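Local atomic coordinates of lysyl-trna-dependent l-ysyl-phosphatidylgycerol synthase (Bacillus licheniformis, PDB entry 4V36), a protein that transfers lysine from lysyl-tRNA to the membrane lipid phosphatidylglycerol, a modification associated with bacterial resistance. Residues V207-I212 and L225-K230. Numbering follows the deposited sequence.
Sequences VAFMNI and LMRYSK. With LYN (2,6-diamino-hexanoic acid amide), chain C.
Phe209 and Arg227 form the hydrogen-bonded pair of an antiparallel hairpin, with Phe209 N to Arg227 O at 3.0 Å and Arg227 N to Phe209 O at 3.2 Å. Beyond Tyr228, Ser229 N continues the pairing to Val207 O (2.9 Å). Near Leu225 a side chain replaces the backbone acceptor: Leu225 N donates a hydrogen bond to Asn211 OD1 (2.6 Å), in the plane of the side-chain carbonyl and on a lone pair. A chi1 of 52° swings the Asn211 amide over toward the Leu225 strand. Phe209 and Arg227 run side by side, CE1 and CZ of the ring against the arginine's CB and CD, with ring and guanidinium planes 61° apart. Leu225 CD2 sits 3.6 Å above the centre of the guanidinium, whose edge faces the amino N and CA of the bound lysine amide. Arg227 NH2 is salt-bridged to Glu178 and NH1 is hydrogen-bonded to Ser169, which should help hold the arginine in the ligand pocket. On the other face, Met210 SD touches Met226 CE at 3.7 Å, and both methionines pack on Leu240 of helix 236-251. Helix 159-173 covers Phe209, while strand 196-200 pairs with the other edge of 206-213, where Val207 and Ala208 form a classic beta bulge opposite Leu199.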
loop_
_atom_site.group_PDB
_atom_site.type_symbol
_atom_site.label_atom_id
_atom_site.label_comp_id
_atom_site.label_asym_id
_atom_site.label_seq_id
_atom_site.Cartn_x
_atom_site.Cartn_y
_atom_site.Cartn_z
ATOM N N VAL A 207 16.334 -12.755 -9.482
ATOM C CA VAL A 207 16.998 -12.127 -8.345
ATOM C C VAL A 207 16.106 -11.098 -7.658
ATOM O O VAL A 207 16.457 -10.576 -6.601
ATOM C CB VAL A 207 18.311 -11.441 -8.766
ATOM C CG1 VAL A 207 19.234 -12.438 -9.451
ATOM C CG2 VAL A 207 18.025 -10.258 -9.675
ATOM N N ALA A 208 14.954 -10.810 -8.259
ATOM C CA ALA A 208 14.013 -9.847 -7.690
ATOM C C ALA A 208 12.615 -10.025 -8.273
ATOM O O ALA A 208 12.466 -10.463 -9.412
ATOM C CB ALA A 208 14.503 -8.422 -7.924
ATOM N N PHE A 209 11.592 -9.684 -7.493
ATOM C CA PHE A 209 10.223 -9.736 -7.996
ATOM C C PHE A 209 9.326 -8.679 -7.361
ATOM O O PHE A 209 9.563 -8.238 -6.235
ATOM C CB PHE A 209 9.617 -11.127 -7.781
ATOM C CG PHE A 209 9.240 -11.422 -6.353
ATOM C CD1 PHE A 209 10.163 -11.968 -5.478
ATOM C CD2 PHE A 209 7.953 -11.173 -5.894
ATOM C CE1 PHE A 209 9.818 -12.245 -4.168
ATOM C CE2 PHE A 209 7.604 -11.449 -4.586
ATOM C CZ PHE A 209 8.536 -11.988 -3.723
ATOM N N MET A 210 8.297 -8.279 -8.102
ATOM C CA MET A 210 7.293 -7.337 -7.621
ATOM C C MET A 210 5.923 -7.741 -8.147
ATOM O O MET A 210 5.814 -8.254 -9.259
ATOM C CB MET A 210 7.612 -5.907 -8.066
ATOM C CG MET A 210 8.962 -5.377 -7.617
ATOM S SD MET A 210 9.876 -4.642 -8.984
ATOM C CE MET A 210 10.096 -6.071 -10.042
ATOM N N ASN A 211 4.881 -7.512 -7.356
ATOM C CA ASN A 211 3.525 -7.780 -7.817
ATOM C C ASN A 211 2.819 -6.487 -8.222
ATOM O O ASN A 211 2.717 -5.549 -7.432
ATOM C CB ASN A 211 2.726 -8.526 -6.744
ATOM C CG ASN A 211 2.767 -7.838 -5.392
ATOM O OD1 ASN A 211 3.675 -7.063 -5.104
ATOM N ND2 ASN A 211 1.780 -8.128 -4.553
ATOM N N ILE A 212 2.347 -6.445 -9.465
ATOM C CA ILE A 212 1.734 -5.243 -10.025
ATOM C C ILE A 212 0.274 -5.107 -9.607
ATOM O O ILE A 212 -0.557 -5.948 -9.945
ATOM C CB ILE A 212 1.816 -5.238 -11.564
ATOM C CG1 ILE A 212 3.224 -5.615 -12.027
ATOM C CG2 ILE A 212 1.405 -3.882 -12.117
ATOM C CD1 ILE A 212 4.295 -4.661 -11.552
ATOM N N LEU A 225 4.666 -5.752 -3.072
ATOM C CA LEU A 225 5.913 -6.359 -2.636
ATOM C C LEU A 225 7.045 -6.012 -3.595
ATOM O O LEU A 225 6.856 -5.993 -4.811
ATOM C CB LEU A 225 5.771 -7.882 -2.531
ATOM C CG LEU A 225 5.111 -8.490 -1.289
ATOM C CD1 LEU A 225 3.631 -8.139 -1.195
ATOM C CD2 LEU A 225 5.303 -9.998 -1.285
ATOM N N MET A 226 8.215 -5.721 -3.038
ATOM C CA MET A 226 9.439 -5.590 -3.822
ATOM C C MET A 226 10.577 -6.249 -3.057
ATOM O O MET A 226 11.078 -5.699 -2.076
ATOM C CB MET A 226 9.772 -4.127 -4.120
ATOM C CG MET A 226 11.153 -3.944 -4.742
ATOM S SD MET A 226 11.623 -2.231 -5.053
ATOM C CE MET A 226 10.786 -1.918 -6.604
ATOM N N ARG A 227 10.969 -7.439 -3.496
ATOM C CA ARG A 227 11.951 -8.224 -2.761
ATOM C C ARG A 227 13.050 -8.743 -3.675
ATOM O O ARG A 227 12.808 -9.055 -4.840
ATOM C CB ARG A 227 11.257 -9.378 -2.033
ATOM C CG ARG A 227 10.154 -8.893 -1.099
ATOM C CD ARG A 227 9.468 -10.003 -0.334
ATOM N NE ARG A 227 8.470 -9.443 0.573
ATOM C CZ ARG A 227 7.732 -10.156 1.417
ATOM N NH1 ARG A 227 7.874 -11.472 1.479
ATOM N NH2 ARG A 227 6.854 -9.546 2.200
ATOM N N TYR A 228 14.261 -8.827 -3.137
ATOM C CA TYR A 228 15.422 -9.230 -3.919
ATOM C C TYR A 228 16.378 -10.093 -3.103
ATOM O O TYR A 228 16.440 -9.979 -1.879
ATOM C CB TYR A 228 16.151 -7.998 -4.456
ATOM C CG TYR A 228 16.421 -6.942 -3.406
ATOM C CD1 TYR A 228 17.529 -7.028 -2.575
ATOM C CD2 TYR A 228 15.569 -5.857 -3.250
ATOM C CE1 TYR A 228 17.779 -6.066 -1.614
ATOM C CE2 TYR A 228 15.811 -4.889 -2.292
ATOM C CZ TYR A 228 16.918 -5.000 -1.478
ATOM O OH TYR A 228 17.164 -4.041 -0.524
ATOM N N SER A 229 17.122 -10.954 -3.787
ATOM C CA SER A 229 18.087 -11.828 -3.128
ATOM C C SER A 229 19.406 -11.101 -2.871
ATOM O O SER A 229 19.582 -9.956 -3.286
ATOM C CB SER A 229 18.330 -13.085 -3.966
ATOM O OG SER A 229 18.757 -12.748 -5.273
ATOM N N LYS A 230 20.329 -11.774 -2.191
ATOM C CA LYS A 230 21.602 -11.164 -1.823
ATOM C C LYS A 230 22.536 -11.012 -3.020
ATOM O O LYS A 230 23.502 -10.251 -2.965
ATOM C CB LYS A 230 22.293 -11.983 -0.729
ATOM C CG LYS A 230 21.497 -12.102 0.560
ATOM C CD LYS A 230 21.092 -10.738 1.091
ATOM C CE LYS A 230 20.223 -10.863 2.332
ATOM N NZ LYS A 230 19.640 -9.552 2.738
HETATM N N LYN C . 7.831 -5.955 0.361
HETATM C CA LYN C . 6.909 -6.183 1.460
HETATM C CB LYN C . 7.655 -6.066 2.786
HETATM C CG LYN C . 6.729 -6.222 3.986
HETATM C CD LYN C . 7.469 -6.822 5.177
HETATM C CE LYN C . 8.614 -5.927 5.638
HETATM N NZ LYN C . 9.325 -6.572 6.775
HETATM C C LYN C . 5.791 -5.182 1.406
HETATM O O LYN C . 6.043 -4.013 1.156
HETATM N NT LYN C . 4.543 -5.598 1.621
#